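Local coordinates for Lmo0131 protein (Listeria monocytogenes, PDB 4Q6J) that is of unproven function but, as an EAL-domain protein with a TIM-barrel fold, probably hydrolyses the bacterial messenger cyclic di-GMP, at residues 21-26 against 239-244; 33-38 against 86-91. All coordinates share one frame; numbering follows the deposited sequence.

Interaction 1: residues 21-26 against 239-244. With EDO (1,2-ethanediol), chain L.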
loop_
_atom_site.group_PDB
_atom_site.type_symbol
_atom_site.label_atom_id
_atom_site.label_comp_id
_atom_site.label_asym_id
_atom_site.label_seq_id
_atom_site.Cartn_x
_atom_site.Cartn_y
_atom_site.Cartn_z
ATOM N N LEU B 21 -27.953 -9.120 -2.353
ATOM C CA LEU B 21 -29.078 -8.214 -2.132
ATOM C C LEU B 21 -28.556 -6.808 -2.225
ATOM O O LEU B 21 -27.461 -6.554 -1.805
ATOM C CB LEU B 21 -29.671 -8.388 -0.730
ATOM C CG LEU B 21 -30.318 -9.713 -0.332
ATOM C CD1 LEU B 21 -30.670 -9.681 1.131
ATOM C CD2 LEU B 21 -31.534 -9.956 -1.167
ATOM N N LEU B 22 -29.329 -5.870 -2.756
ATOM C CA LEU B 22 -28.887 -4.490 -2.690
ATOM C C LEU B 22 -29.679 -3.817 -1.563
ATOM O O LEU B 22 -30.908 -3.825 -1.571
ATOM C CB LEU B 22 -29.088 -3.775 -4.021
ATOM C CG LEU B 22 -28.280 -2.493 -4.192
ATOM C CD1 LEU B 22 -26.812 -2.831 -4.204
ATOM C CD2 LEU B 22 -28.671 -1.709 -5.438
ATOM N N TYR B 23 -28.963 -3.288 -0.572
ATOM C CA TYR B 23 -29.572 -2.526 0.496
ATOM C C TYR B 23 -29.355 -1.071 0.178
ATOM O O TYR B 23 -28.535 -0.743 -0.689
ATOM C CB TYR B 23 -28.952 -2.898 1.840
ATOM C CG TYR B 23 -29.491 -4.176 2.472
ATOM C CD1 TYR B 23 -30.292 -5.062 1.746
ATOM C CD2 TYR B 23 -29.216 -4.481 3.802
ATOM C CE1 TYR B 23 -30.787 -6.209 2.316
ATOM C CE2 TYR B 23 -29.709 -5.642 4.389
ATOM C CZ TYR B 23 -30.493 -6.497 3.642
ATOM O OH TYR B 23 -30.983 -7.645 4.225
ATOM N N TYR B 24 -30.075 -0.198 0.887
ATOM C CA TYR B 24 -30.127 1.240 0.582
ATOM C C TYR B 24 -30.037 2.068 1.850
ATOM O O TYR B 24 -30.767 1.812 2.808
ATOM C CB TYR B 24 -31.452 1.579 -0.108
ATOM C CG TYR B 24 -31.641 0.823 -1.379
ATOM C CD1 TYR B 24 -30.977 1.208 -2.533
ATOM C CD2 TYR B 24 -32.456 -0.300 -1.431
ATOM C CE1 TYR B 24 -31.120 0.508 -3.709
ATOM C CE2 TYR B 24 -32.612 -1.012 -2.614
ATOM C CZ TYR B 24 -31.932 -0.601 -3.745
ATOM O OH TYR B 24 -32.065 -1.284 -4.921
ATOM N N GLN B 25 -29.172 3.073 1.867
ATOM C CA GLN B 25 -29.118 3.958 3.025
ATOM C C GLN B 25 -29.548 5.382 2.613
ATOM O O GLN B 25 -28.955 5.967 1.706
ATOM C CB GLN B 25 -27.732 3.945 3.681
ATOM C CG GLN B 25 -27.778 4.697 5.011
ATOM C CD GLN B 25 -26.464 4.750 5.788
ATOM O OE1 GLN B 25 -25.390 4.858 5.204
ATOM N NE2 GLN B 25 -26.556 4.696 7.120
ATOM N N PRO B 26 -30.614 5.947 3.254
ATOM C CA PRO B 26 -31.065 7.269 2.805
ATOM C C PRO B 26 -29.995 8.362 2.948
ATOM O O PRO B 26 -29.181 8.355 3.878
ATOM C CB PRO B 26 -32.242 7.592 3.742
ATOM C CG PRO B 26 -32.606 6.369 4.350
ATOM C CD PRO B 26 -31.413 5.483 4.394
ATOM N N PRO B 239 -28.564 1.123 6.678
ATOM C CA PRO B 239 -28.993 0.587 5.381
ATOM C C PRO B 239 -30.063 -0.511 5.537
ATOM O O PRO B 239 -29.987 -1.304 6.471
ATOM C CB PRO B 239 -27.693 0.022 4.806
ATOM C CG PRO B 239 -26.620 0.775 5.538
ATOM C CD PRO B 239 -27.128 0.903 6.906
ATOM N N LEU B 240 -31.051 -0.537 4.648
ATOM C CA LEU B 240 -32.196 -1.449 4.754
ATOM C C LEU B 240 -32.591 -1.971 3.381
ATOM O O LEU B 240 -32.317 -1.314 2.372
ATOM C CB LEU B 240 -33.415 -0.729 5.313
ATOM C CG LEU B 240 -33.359 -0.223 6.734
ATOM C CD1 LEU B 240 -34.515 0.708 6.933
ATOM C CD2 LEU B 240 -33.390 -1.394 7.701
ATOM N N PRO B 241 -33.261 -3.135 3.338
ATOM C CA PRO B 241 -33.965 -3.544 2.121
ATOM C C PRO B 241 -34.884 -2.414 1.669
ATOM O O PRO B 241 -35.366 -1.676 2.517
ATOM C CB PRO B 241 -34.813 -4.722 2.597
ATOM C CG PRO B 241 -34.085 -5.281 3.717
ATOM C CD PRO B 241 -33.442 -4.112 4.422
HETATM N N MSE B 242 -35.120 -2.276 0.373
HETATM C CA MSE B 242 -36.073 -1.276 -0.091
HETATM C C MSE B 242 -37.424 -1.438 0.599
HETATM O O MSE B 242 -38.087 -0.446 0.916
HETATM C CB MSE B 242 -36.251 -1.312 -1.610
HETATM C CG MSE B 242 -37.116 -0.147 -2.145
HETATM SE SE MSE B 242 -36.555 1.627 -1.502
HETATM C CE MSE B 242 -35.081 2.006 -2.681
ATOM N N GLU B 243 -37.822 -2.689 0.812
ATOM C CA GLU B 243 -39.072 -3.012 1.489
ATOM C C GLU B 243 -39.209 -2.292 2.822
ATOM O O GLU B 243 -40.227 -1.667 3.093
ATOM C CB GLU B 243 -39.160 -4.523 1.709
ATOM C CG GLU B 243 -39.961 -4.947 2.928
ATOM C CD GLU B 243 -39.228 -5.972 3.796
ATOM O OE1 GLU B 243 -38.034 -6.249 3.514
ATOM O OE2 GLU B 243 -39.850 -6.489 4.761
ATOM N N GLU B 244 -38.175 -2.377 3.648
ATOM C CA GLU B 244 -38.186 -1.772 4.972
ATOM C C GLU B 244 -38.002 -0.238 4.955
ATOM O O GLU B 244 -38.475 0.482 5.852
ATOM C CB GLU B 244 -37.155 -2.454 5.841
ATOM C CG GLU B 244 -37.284 -3.952 5.811
ATOM C CD GLU B 244 -36.198 -4.658 6.627
ATOM O OE1 GLU B 244 -35.565 -4.010 7.483
ATOM O OE2 GLU B 244 -35.969 -5.868 6.408
HETATM C C1 EDO L . -23.291 4.977 10.842
HETATM O O1 EDO L . -23.836 6.265 11.139
HETATM C C2 EDO L . -23.351 4.674 9.362
HETATM O O2 EDO L . -24.701 4.573 8.917
HETATM O O HOH W 1 -33.498 -3.921 -1.084
#

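Interaction 2: residues 33-38 against 86-91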
loop_
_atom_site.group_PDB
_atom_site.type_symbol
_atom_site.label_atom_id
_atom_site.label_comp_id
_atom_site.label_asym_id
_atom_site.label_seq_id
_atom_site.Cartn_x
_atom_site.Cartn_y
_atom_site.Cartn_z
ATOM N N ASN B 33 -34.324 18.527 5.495
ATOM C CA ASN B 33 -34.330 17.204 6.116
ATOM C C ASN B 33 -35.156 16.132 5.348
ATOM O O ASN B 33 -35.620 15.145 5.911
ATOM C CB ASN B 33 -34.678 17.294 7.622
ATOM C CG ASN B 33 -33.478 16.968 8.552
ATOM O OD1 ASN B 33 -33.598 16.262 9.565
ATOM N ND2 ASN B 33 -32.320 17.490 8.192
ATOM N N LYS B 34 -35.283 16.319 4.043
ATOM C CA LYS B 34 -36.036 15.413 3.192
ATOM C C LYS B 34 -35.084 14.388 2.583
ATOM O O LYS B 34 -33.944 14.722 2.284
ATOM C CB LYS B 34 -36.734 16.198 2.065
ATOM C CG LYS B 34 -37.836 17.214 2.503
ATOM C CD LYS B 34 -38.340 18.061 1.314
ATOM C CE LYS B 34 -39.191 19.257 1.738
ATOM N NZ LYS B 34 -39.055 20.390 0.760
ATOM N N ILE B 35 -35.552 13.148 2.411
ATOM C CA ILE B 35 -34.781 12.117 1.718
ATOM C C ILE B 35 -34.683 12.504 0.262
ATOM O O ILE B 35 -35.710 12.703 -0.400
ATOM C CB ILE B 35 -35.470 10.750 1.782
ATOM C CG1 ILE B 35 -35.511 10.235 3.204
ATOM C CG2 ILE B 35 -34.748 9.768 0.910
ATOM C CD1 ILE B 35 -36.245 8.957 3.329
ATOM N N ILE B 36 -33.462 12.638 -0.241
ATOM C CA ILE B 36 -33.254 13.021 -1.646
ATOM C C ILE B 36 -32.778 11.847 -2.552
ATOM O O ILE B 36 -32.847 11.924 -3.783
ATOM C CB ILE B 36 -32.370 14.325 -1.803
ATOM C CG1 ILE B 36 -31.065 14.204 -1.059
ATOM C CG2 ILE B 36 -33.122 15.599 -1.327
ATOM C CD1 ILE B 36 -30.108 13.407 -1.789
ATOM N N GLY B 37 -32.308 10.774 -1.914
ATOM C CA GLY B 37 -31.804 9.613 -2.624
ATOM C C GLY B 37 -31.222 8.587 -1.680
ATOM O O GLY B 37 -31.345 8.711 -0.474
ATOM N N PHE B 38 -30.588 7.566 -2.234
ATOM C CA PHE B 38 -30.072 6.458 -1.429
ATOM C C PHE B 38 -28.686 6.082 -1.880
ATOM O O PHE B 38 -28.344 6.227 -3.052
ATOM C CB PHE B 38 -30.975 5.220 -1.559
ATOM C CG PHE B 38 -32.437 5.503 -1.272
ATOM C CD1 PHE B 38 -33.284 5.925 -2.283
ATOM C CD2 PHE B 38 -32.950 5.380 0.013
ATOM C CE1 PHE B 38 -34.622 6.208 -2.009
ATOM C CE2 PHE B 38 -34.281 5.661 0.290
ATOM C CZ PHE B 38 -35.104 6.071 -0.714
ATOM N N GLY B 86 -38.214 8.610 -10.816
ATOM C CA GLY B 86 -37.258 9.691 -10.967
ATOM C C GLY B 86 -37.238 10.573 -9.756
ATOM O O GLY B 86 -36.591 11.600 -9.764
ATOM N N ARG B 87 -37.938 10.164 -8.710
ATOM C CA ARG B 87 -38.092 11.000 -7.535
ATOM C C ARG B 87 -36.912 10.876 -6.614
ATOM O O ARG B 87 -36.714 11.719 -5.754
ATOM C CB ARG B 87 -39.370 10.652 -6.783
ATOM C CG ARG B 87 -40.597 10.773 -7.650
ATOM C CD ARG B 87 -41.857 10.291 -6.941
ATOM N NE ARG B 87 -41.958 8.836 -6.887
ATOM C CZ ARG B 87 -42.022 8.131 -5.764
ATOM N NH1 ARG B 87 -42.021 8.745 -4.580
ATOM N NH2 ARG B 87 -42.108 6.808 -5.827
ATOM N N PHE B 88 -36.114 9.835 -6.800
ATOM C CA PHE B 88 -34.973 9.583 -5.915
ATOM C C PHE B 88 -33.748 9.158 -6.715
ATOM O O PHE B 88 -33.878 8.410 -7.671
ATOM C CB PHE B 88 -35.329 8.500 -4.880
ATOM C CG PHE B 88 -36.464 8.886 -3.974
ATOM C CD1 PHE B 88 -36.247 9.702 -2.875
ATOM C CD2 PHE B 88 -37.750 8.440 -4.214
ATOM C CE1 PHE B 88 -37.282 10.065 -2.056
ATOM C CE2 PHE B 88 -38.779 8.798 -3.380
ATOM C CZ PHE B 88 -38.537 9.618 -2.300
ATOM N N SER B 89 -32.562 9.628 -6.313
ATOM C CA SER B 89 -31.303 9.106 -6.860
ATOM C C SER B 89 -30.840 7.870 -6.107
ATOM O O SER B 89 -31.149 7.697 -4.944
ATOM C CB SER B 89 -30.196 10.162 -6.872
ATOM O OG SER B 89 -29.748 10.424 -5.564
ATOM N N ILE B 90 -30.134 6.987 -6.802
ATOM C CA ILE B 90 -29.515 5.830 -6.165
ATOM C C ILE B 90 -28.077 5.715 -6.647
ATOM O O ILE B 90 -27.825 5.758 -7.844
ATOM C CB ILE B 90 -30.282 4.518 -6.451
ATOM C CG1 ILE B 90 -31.714 4.614 -5.902
ATOM C CG2 ILE B 90 -29.531 3.318 -5.854
ATOM C CD1 ILE B 90 -32.522 3.354 -6.025
ATOM N N SER B 91 -27.139 5.588 -5.713
ATOM C CA SER B 91 -25.725 5.396 -6.078
ATOM C C SER B 91 -25.313 3.926 -6.098
ATOM O O SER B 91 -25.894 3.112 -5.380
ATOM C CB SER B 91 -24.789 6.171 -5.150
ATOM O OG SER B 91 -24.876 5.671 -3.849
HETATM O O HOH W 2 -33.979 13.690 -5.337
HETATM O O HOH W 3 -28.014 9.031 -4.615
#

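Interaction 1: residues 21-26 against 239-244
Two aromatic rings of strand 20-29, Tyr23 and Tyr24, each take a carbon of 239-244 against a face. Pro241 lies alongside Tyr23, pointing the same way, and its CD sits over the middle of the ring, 3.9 Å from the centroid of Tyr23, a CH-pi contact. Tyr24 and Met242, a selenomethionine, instead cross at about a right angle. Bends at chi2 (50°) and chi3 (81°) fold the Met242 chain back, bringing CE over the Tyr24 ring, 3.8 Å from its centroid; SE stands obliquely farther off in a Met-aromatic contact. Gln25 runs beside Pro239, its CB 3.8 Å from Pro239 CG, and its NE2 gives a hydrogen bond to O2 of a bound ethanediol. Between these side chains Tyr24 and Leu240 form a single hydrogen-bonded antiparallel pair, Tyr24 N to Leu240 O at 2.9 Å and Leu240 N to Tyr24 O at 3.0 Å. A water extends the link, donating to Leu22 O and accepting from Met242 N. The pair lays the C-terminal segment along strand 20-29 of the TIM-barrel sheet, just before Pro241 N-caps helix 242-248. Strand 35-45 meets Tyr23, Tyr24 and Pro239; Gln80 of helix 66-83 touches Tyr24 and Met242.

Interaction 2: residues 33-38 against 86-91
Gly37 and Phe38 run parallel to Ser89 and Ile90; the axes of the short segments 35-38 and 89-91 come within 4.6 Å, at 34° to each other. Ser89 O accepts from Phe38 N at 2.8 Å, and Ser91 N then reaches Phe38 O at 3.0 Å. The ladder weakens toward its start, where Ser89 N is 3.4 Å from Ile36 O in a weak bond. A water also donates to Ile36 O and, weakly, to Arg87 O. A second water donates to Phe38 O. Ile36 and Gly37 both face Lys27 of strand 20-29, a classic beta bulge in strand 35-45. This is where the first strand pair of the sheet, antiparallel 20-29 with 35-45, gives way to the parallel run that begins with 35-45 and 89-95 and continues through the TIM barrel characteristic of EAL domains. Phe38 and Phe88 make an oblique aromatic pair, with planes at 52° and centroids 5.5 Å apart. The touching is done by Phe38 CE1, which lies 3.7 Å from Phe88 CB. Farther round the same side of the ring, Phe88 CE1 comes within 3.9 Å of Ile35 CG2, and the ring presents its edge to the backbone of Ile35 to Gly37. With CG2 anti to the backbone N, Ile35 turns this methyl branch to the ring. Phe38 and Ile90 point to the same face of the sheet, where CD1 of Phe38 meets CG1 of Ile90 at 4.2 Å. Ser89 OG, on the face that Phe38 and Ile90 turn away from, lies beside Gly37 CA. Val252 at the C-terminus touches both Phe38 and Phe88, and Ile90 packs on Gln80 and Ile81 of helix 66-83.

In the fold
The centres of interactions 1 and 2 are 13 Å apart, and the contacts meet directly across the neighbouring strands 20-29 and 35-45, where CB of Tyr24 lies 3.9 Å from CB of Phe38. Tyr24 also reaches strand 89-95, its CE1 3.9 Å from CG2 of Ile90. Along the chain, both segments of interaction 2 lie between the two segments of interaction 1. Residues 33-38 follow soon after 21-26, 86-91 come after helix 66-83, and 239-244 lie near the C-terminus. Interaction 1 thus brings a segment near the C-terminus back beside strand 20-29 near the N-terminus, while interaction 2 joins the antiparallel strand pair to the parallel strands. Helix 66-83 packs against both contacts.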